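Local structure of Alr4995 protein (6LRF) at residues B[120-133]-B[167-179]. The protein is a bifunctional cyanobacterial enzyme that acts as an arginine dihydrolase and an ornithine cyclodeaminase, probably turning arginine into ornithine and then proline. Numbering follows the deposited sequence.
Sequences AGDALLDREGRWLW and YHLDTCFCPLANG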
loop_
_atom_site.group_PDB
_atom_site.type_symbol
_atom_site.label_atom_id
_atom_site.label_comp_id
_atom_site.label_asym_id
_atom_site.label_seq_id
_atom_site.Cartn_x
_atom_site.Cartn_y
_atom_site.Cartn_z
ATOM N N ALA B 120 -12.707 43.673 -23.618
ATOM C CA ALA B 120 -11.259 43.786 -23.516
ATOM C C ALA B 120 -10.765 43.046 -22.278
ATOM O O ALA B 120 -9.574 42.777 -22.140
ATOM C CB ALA B 120 -10.825 45.261 -23.487
ATOM N N GLY B 121 -11.684 42.718 -21.376
ATOM C CA GLY B 121 -11.352 41.861 -20.251
ATOM C C GLY B 121 -10.932 40.450 -20.662
ATOM O O GLY B 121 -10.224 39.788 -19.913
ATOM N N ASP B 122 -11.359 40.002 -21.845
ATOM C CA ASP B 122 -11.015 38.673 -22.370
ATOM C C ASP B 122 -10.270 38.735 -23.695
ATOM O O ASP B 122 -9.977 37.696 -24.293
ATOM C CB ASP B 122 -12.263 37.801 -22.564
ATOM C CG ASP B 122 -12.344 36.636 -21.559
ATOM O OD1 ASP B 122 -11.370 36.421 -20.802
ATOM O OD2 ASP B 122 -13.374 35.922 -21.543
ATOM N N ALA B 123 -9.979 39.937 -24.176
ATOM C CA ALA B 123 -9.255 40.074 -25.430
ATOM C C ALA B 123 -8.367 41.304 -25.384
ATOM O O ALA B 123 -8.862 42.437 -25.302
ATOM C CB ALA B 123 -10.203 40.146 -26.591
ATOM N N LEU B 124 -7.055 41.084 -25.428
ATOM C CA LEU B 124 -6.106 42.183 -25.294
ATOM C C LEU B 124 -5.252 42.370 -26.530
ATOM O O LEU B 124 -4.681 41.420 -27.067
ATOM C CB LEU B 124 -5.215 41.959 -24.087
ATOM C CG LEU B 124 -6.020 42.089 -22.802
ATOM C CD1 LEU B 124 -5.185 41.694 -21.622
ATOM C CD2 LEU B 124 -6.469 43.530 -22.663
ATOM N N LEU B 125 -5.161 43.614 -26.972
ATOM C CA LEU B 125 -4.376 43.948 -28.152
ATOM C C LEU B 125 -2.879 43.934 -27.866
ATOM O O LEU B 125 -2.424 44.370 -26.816
ATOM C CB LEU B 125 -4.779 45.323 -28.683
ATOM C CG LEU B 125 -6.151 45.381 -29.351
ATOM C CD1 LEU B 125 -6.648 46.834 -29.439
ATOM C CD2 LEU B 125 -6.102 44.741 -30.738
ATOM N N ASP B 126 -2.121 43.403 -28.809
ATOM C CA ASP B 126 -0.679 43.597 -28.817
ATOM C C ASP B 126 -0.445 45.111 -28.908
ATOM O O ASP B 126 -1.088 45.780 -29.722
ATOM C CB ASP B 126 -0.063 42.835 -29.994
ATOM C CG ASP B 126 1.370 43.233 -30.272
ATOM O OD1 ASP B 126 2.261 42.773 -29.529
ATOM O OD2 ASP B 126 1.594 43.985 -31.250
ATOM N N ARG B 127 0.424 45.665 -28.064
ATOM C CA ARG B 127 0.505 47.128 -27.949
ATOM C C ARG B 127 1.090 47.800 -29.194
ATOM O O ARG B 127 0.849 48.986 -29.449
ATOM C CB ARG B 127 1.305 47.539 -26.715
ATOM C CG ARG B 127 0.621 47.213 -25.391
ATOM C CD ARG B 127 -0.896 47.382 -25.432
ATOM N NE ARG B 127 -1.313 48.690 -25.937
ATOM C CZ ARG B 127 -2.575 49.033 -26.192
ATOM N NH1 ARG B 127 -3.566 48.179 -25.978
ATOM N NH2 ARG B 127 -2.853 50.240 -26.664
ATOM N N GLU B 128 1.842 47.042 -29.980
ATOM C CA GLU B 128 2.290 47.534 -31.279
ATOM C C GLU B 128 1.218 47.206 -32.340
ATOM O O GLU B 128 1.440 47.375 -33.542
ATOM C CB GLU B 128 3.666 46.940 -31.632
ATOM C CG GLU B 128 4.739 47.280 -30.579
ATOM C CD GLU B 128 5.991 46.389 -30.629
ATOM O OE1 GLU B 128 5.930 45.256 -31.164
ATOM O OE2 GLU B 128 7.048 46.832 -30.117
ATOM N N GLY B 129 0.057 46.743 -31.872
ATOM C CA GLY B 129 -1.117 46.530 -32.706
ATOM C C GLY B 129 -1.022 45.445 -33.770
ATOM O O GLY B 129 -1.748 45.498 -34.775
ATOM N N ARG B 130 -0.152 44.457 -33.559
ATOM C CA ARG B 130 0.111 43.446 -34.592
ATOM C C ARG B 130 -0.966 42.358 -34.651
ATOM O O ARG B 130 -1.291 41.842 -35.728
ATOM C CB ARG B 130 1.490 42.817 -34.362
ATOM C CG ARG B 130 2.653 43.829 -34.505
ATOM C CD ARG B 130 3.966 43.245 -34.000
ATOM N NE ARG B 130 3.920 42.973 -32.566
ATOM C CZ ARG B 130 4.744 42.139 -31.940
ATOM N NH1 ARG B 130 5.679 41.497 -32.633
ATOM N NH2 ARG B 130 4.634 41.939 -30.627
ATOM N N TRP B 131 -1.510 42.011 -33.489
ATOM C CA TRP B 131 -2.551 40.991 -33.407
ATOM C C TRP B 131 -3.375 41.189 -32.148
ATOM O O TRP B 131 -3.047 42.035 -31.299
ATOM C CB TRP B 131 -1.944 39.579 -33.416
ATOM C CG TRP B 131 -0.839 39.411 -32.411
ATOM C CD1 TRP B 131 -0.957 39.367 -31.041
ATOM C CD2 TRP B 131 0.557 39.281 -32.697
ATOM N NE1 TRP B 131 0.290 39.224 -30.465
ATOM C CE2 TRP B 131 1.232 39.165 -31.460
ATOM C CE3 TRP B 131 1.304 39.250 -33.881
ATOM C CZ2 TRP B 131 2.613 39.015 -31.377
ATOM C CZ3 TRP B 131 2.672 39.110 -33.796
ATOM C CH2 TRP B 131 3.314 38.990 -32.553
ATOM N N LEU B 132 -4.442 40.405 -32.037
ATOM C CA LEU B 132 -5.299 40.386 -30.857
ATOM C C LEU B 132 -5.180 39.046 -30.115
ATOM O O LEU B 132 -5.356 37.978 -30.713
ATOM C CB LEU B 132 -6.762 40.619 -31.253
ATOM C CG LEU B 132 -7.764 40.485 -30.110
ATOM C CD1 LEU B 132 -7.579 41.629 -29.141
ATOM C CD2 LEU B 132 -9.198 40.433 -30.635
ATOM N N TRP B 133 -4.891 39.116 -28.822
ATOM C CA TRP B 133 -4.930 37.955 -27.949
ATOM C C TRP B 133 -6.342 37.775 -27.411
ATOM O O TRP B 133 -6.842 38.669 -26.748
ATOM C CB TRP B 133 -3.972 38.126 -26.770
ATOM C CG TRP B 133 -2.492 38.347 -27.096
ATOM C CD1 TRP B 133 -1.808 39.536 -27.074
ATOM C CD2 TRP B 133 -1.521 37.336 -27.394
ATOM N NE1 TRP B 133 -0.478 39.328 -27.373
ATOM C CE2 TRP B 133 -0.275 37.986 -27.568
ATOM C CE3 TRP B 133 -1.585 35.941 -27.545
ATOM C CZ2 TRP B 133 0.894 37.292 -27.889
ATOM C CZ3 TRP B 133 -0.422 35.253 -27.856
ATOM C CH2 TRP B 133 0.801 35.930 -28.029
ATOM N N TYR B 167 -10.115 34.127 -14.344
ATOM C CA TYR B 167 -11.256 33.793 -15.185
ATOM C C TYR B 167 -11.401 34.727 -16.397
ATOM O O TYR B 167 -12.084 34.389 -17.367
ATOM C CB TYR B 167 -12.543 33.813 -14.336
ATOM C CG TYR B 167 -12.890 35.181 -13.756
ATOM C CD1 TYR B 167 -12.231 35.678 -12.636
ATOM C CD2 TYR B 167 -13.867 35.978 -14.345
ATOM C CE1 TYR B 167 -12.543 36.929 -12.116
ATOM C CE2 TYR B 167 -14.188 37.234 -13.832
ATOM C CZ TYR B 167 -13.524 37.705 -12.716
ATOM O OH TYR B 167 -13.837 38.957 -12.201
ATOM N N HIS B 168 -10.771 35.902 -16.325
ATOM C CA HIS B 168 -10.639 36.791 -17.484
ATOM C C HIS B 168 -9.180 36.864 -17.903
ATOM O O HIS B 168 -8.281 36.775 -17.070
ATOM C CB HIS B 168 -11.150 38.209 -17.178
ATOM C CG HIS B 168 -12.634 38.364 -17.278
ATOM N ND1 HIS B 168 -13.324 39.350 -16.600
ATOM C CD2 HIS B 168 -13.559 37.681 -17.995
ATOM C CE1 HIS B 168 -14.613 39.255 -16.880
ATOM N NE2 HIS B 168 -14.784 38.253 -17.725
ATOM N N LEU B 169 -8.955 37.046 -19.192
ATOM C CA LEU B 169 -7.609 37.147 -19.729
ATOM C C LEU B 169 -6.803 38.270 -19.089
ATOM O O LEU B 169 -5.603 38.111 -18.850
ATOM C CB LEU B 169 -7.670 37.362 -21.234
ATOM C CG LEU B 169 -6.306 37.358 -21.923
ATOM C CD1 LEU B 169 -5.563 36.009 -21.659
ATOM C CD2 LEU B 169 -6.452 37.642 -23.415
ATOM N N ASP B 170 -7.456 39.399 -18.804
ATOM C CA ASP B 170 -6.745 40.576 -18.296
ATOM C C ASP B 170 -6.360 40.469 -16.819
ATOM O O ASP B 170 -5.736 41.380 -16.274
ATOM C CB ASP B 170 -7.571 41.859 -18.540
ATOM C CG ASP B 170 -8.793 41.996 -17.624
ATOM O OD1 ASP B 170 -9.174 41.031 -16.922
ATOM O OD2 ASP B 170 -9.400 43.102 -17.624
ATOM N N THR B 171 -6.728 39.365 -16.174
ATOM C CA THR B 171 -6.290 39.117 -14.794
ATOM C C THR B 171 -4.954 38.366 -14.725
ATOM O O THR B 171 -4.381 38.225 -13.648
ATOM C CB THR B 171 -7.324 38.303 -13.993
ATOM O OG1 THR B 171 -7.474 37.009 -14.586
ATOM C CG2 THR B 171 -8.663 39.002 -13.980
ATOM N N CYS B 172 -4.458 37.897 -15.868
ATOM C CA CYS B 172 -3.256 37.060 -15.887
ATOM C C CYS B 172 -2.392 37.308 -17.109
ATOM O O CYS B 172 -1.448 36.558 -17.374
ATOM C CB CYS B 172 -3.638 35.576 -15.834
ATOM S SG CYS B 172 -4.809 35.017 -17.151
ATOM N N PHE B 173 -2.715 38.360 -17.853
ATOM C CA PHE B 173 -2.089 38.590 -19.147
ATOM C C PHE B 173 -2.148 40.077 -19.484
ATOM O O PHE B 173 -3.216 40.688 -19.373
ATOM C CB PHE B 173 -2.808 37.754 -20.201
ATOM C CG PHE B 173 -2.113 37.692 -21.521
ATOM C CD1 PHE B 173 -2.387 38.631 -22.518
ATOM C CD2 PHE B 173 -1.216 36.668 -21.788
ATOM C CE1 PHE B 173 -1.754 38.569 -23.755
ATOM C CE2 PHE B 173 -0.574 36.590 -23.025
ATOM C CZ PHE B 173 -0.845 37.544 -24.012
ATOM N N CYS B 174 -1.024 40.663 -19.887
ATOM C CA CYS B 174 -0.976 42.115 -20.051
ATOM C C CYS B 174 0.104 42.594 -21.028
ATOM O O CYS B 174 1.260 42.831 -20.635
ATOM C CB CYS B 174 -0.772 42.789 -18.688
ATOM S SG CYS B 174 -0.961 44.632 -18.741
ATOM N N PRO B 175 -0.274 42.749 -22.311
ATOM C CA PRO B 175 0.616 43.344 -23.308
ATOM C C PRO B 175 1.012 44.778 -22.903
ATOM O O PRO B 175 0.165 45.551 -22.460
ATOM C CB PRO B 175 -0.228 43.331 -24.590
ATOM C CG PRO B 175 -1.276 42.261 -24.348
ATOM C CD PRO B 175 -1.575 42.356 -22.886
ATOM N N LEU B 176 2.293 45.105 -23.025
ATOM C CA LEU B 176 2.814 46.410 -22.604
ATOM C C LEU B 176 3.524 47.091 -23.757
ATOM O O LEU B 176 3.815 46.459 -24.779
ATOM C CB LEU B 176 3.782 46.270 -21.427
ATOM C CG LEU B 176 3.230 45.648 -20.150
ATOM C CD1 LEU B 176 4.377 45.237 -19.240
ATOM C CD2 LEU B 176 2.301 46.614 -19.450
ATOM N N ALA B 177 3.818 48.376 -23.593
ATOM C CA ALA B 177 4.533 49.109 -24.630
ATOM C C ALA B 177 5.886 48.459 -24.900
ATOM O O ALA B 177 6.415 47.746 -24.040
ATOM C CB ALA B 177 4.710 50.569 -24.229
ATOM N N ASN B 178 6.424 48.691 -26.098
ATOM C CA ASN B 178 7.779 48.260 -26.446
ATOM C C ASN B 178 7.911 46.731 -26.454
ATOM O O ASN B 178 8.947 46.181 -26.083
ATOM C CB ASN B 178 8.782 48.890 -25.469
ATOM C CG ASN B 178 10.200 48.846 -25.972
ATOM O OD1 ASN B 178 10.443 48.871 -27.181
ATOM N ND2 ASN B 178 11.155 48.789 -25.044
ATOM N N GLY B 179 6.838 46.054 -26.852
ATOM C CA GLY B 179 6.842 44.609 -27.035
ATOM C C GLY B 179 6.788 43.729 -25.792
ATOM O O GLY B 179 6.801 42.504 -25.900
HETATM O O HOH W 1 -8.794 44.666 -19.932
HETATM O O HOH W 2 -12.817 33.509 -20.134
HETATM O O HOH W 3 2.591 44.490 -26.583
#
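Trp133 lies with one face of its indole over the edge of Phe173, whose CE1 comes within 3.4 Å of Trp133 CG. The two aromatic planes stand 65° apart, a T-shaped pair in which Phe173 supplies the edge; its chi1 of -169° sets CG opposite its own backbone N and brings CE1 and CZ against the indole face. Trp131 CD1 lies over the rim of the opposite face, while Pro175 CG sits 3.9 Å from Trp133 CD1. Replacing Trp133 by an alanine would probably leave the edge of Phe173 without the surface it packs on and open a gap beside Pro175. Leu124 points toward 173-175: its CB rests against the Pro175 ring, and its CD1 lies 3.2 Å from Phe173 O and at the edge of the Phe173 ring, near its plane. Nearby, Leu169 CD2 reaches the backbone of Trp133, 3.5 Å from its O.

Polar bonds secure one end of this apolar layer. Leu169 N donates to Asp122 OD1, met nearly head-on at 3.0 Å, and Asp170 N to Gly121 O, also at 3.0 Å; Asp122 OD2 bonds to Ser140 OG and takes a water that also donates to Tyr167 O. At the other end Arg127 CG packs 3.3 Å from Leu176 C, its bent chain carrying the guanidinium to a salt bridge with Glu271. A water joins Arg127 N to Leu176 O there.

Strands 123-125 and 173-175, 23° from parallel, are outer strands of a six-stranded and a three-stranded sheet, joined mainly through side chains, consistent with the modular beta/alpha propeller of the guanidine-modifying enzyme family.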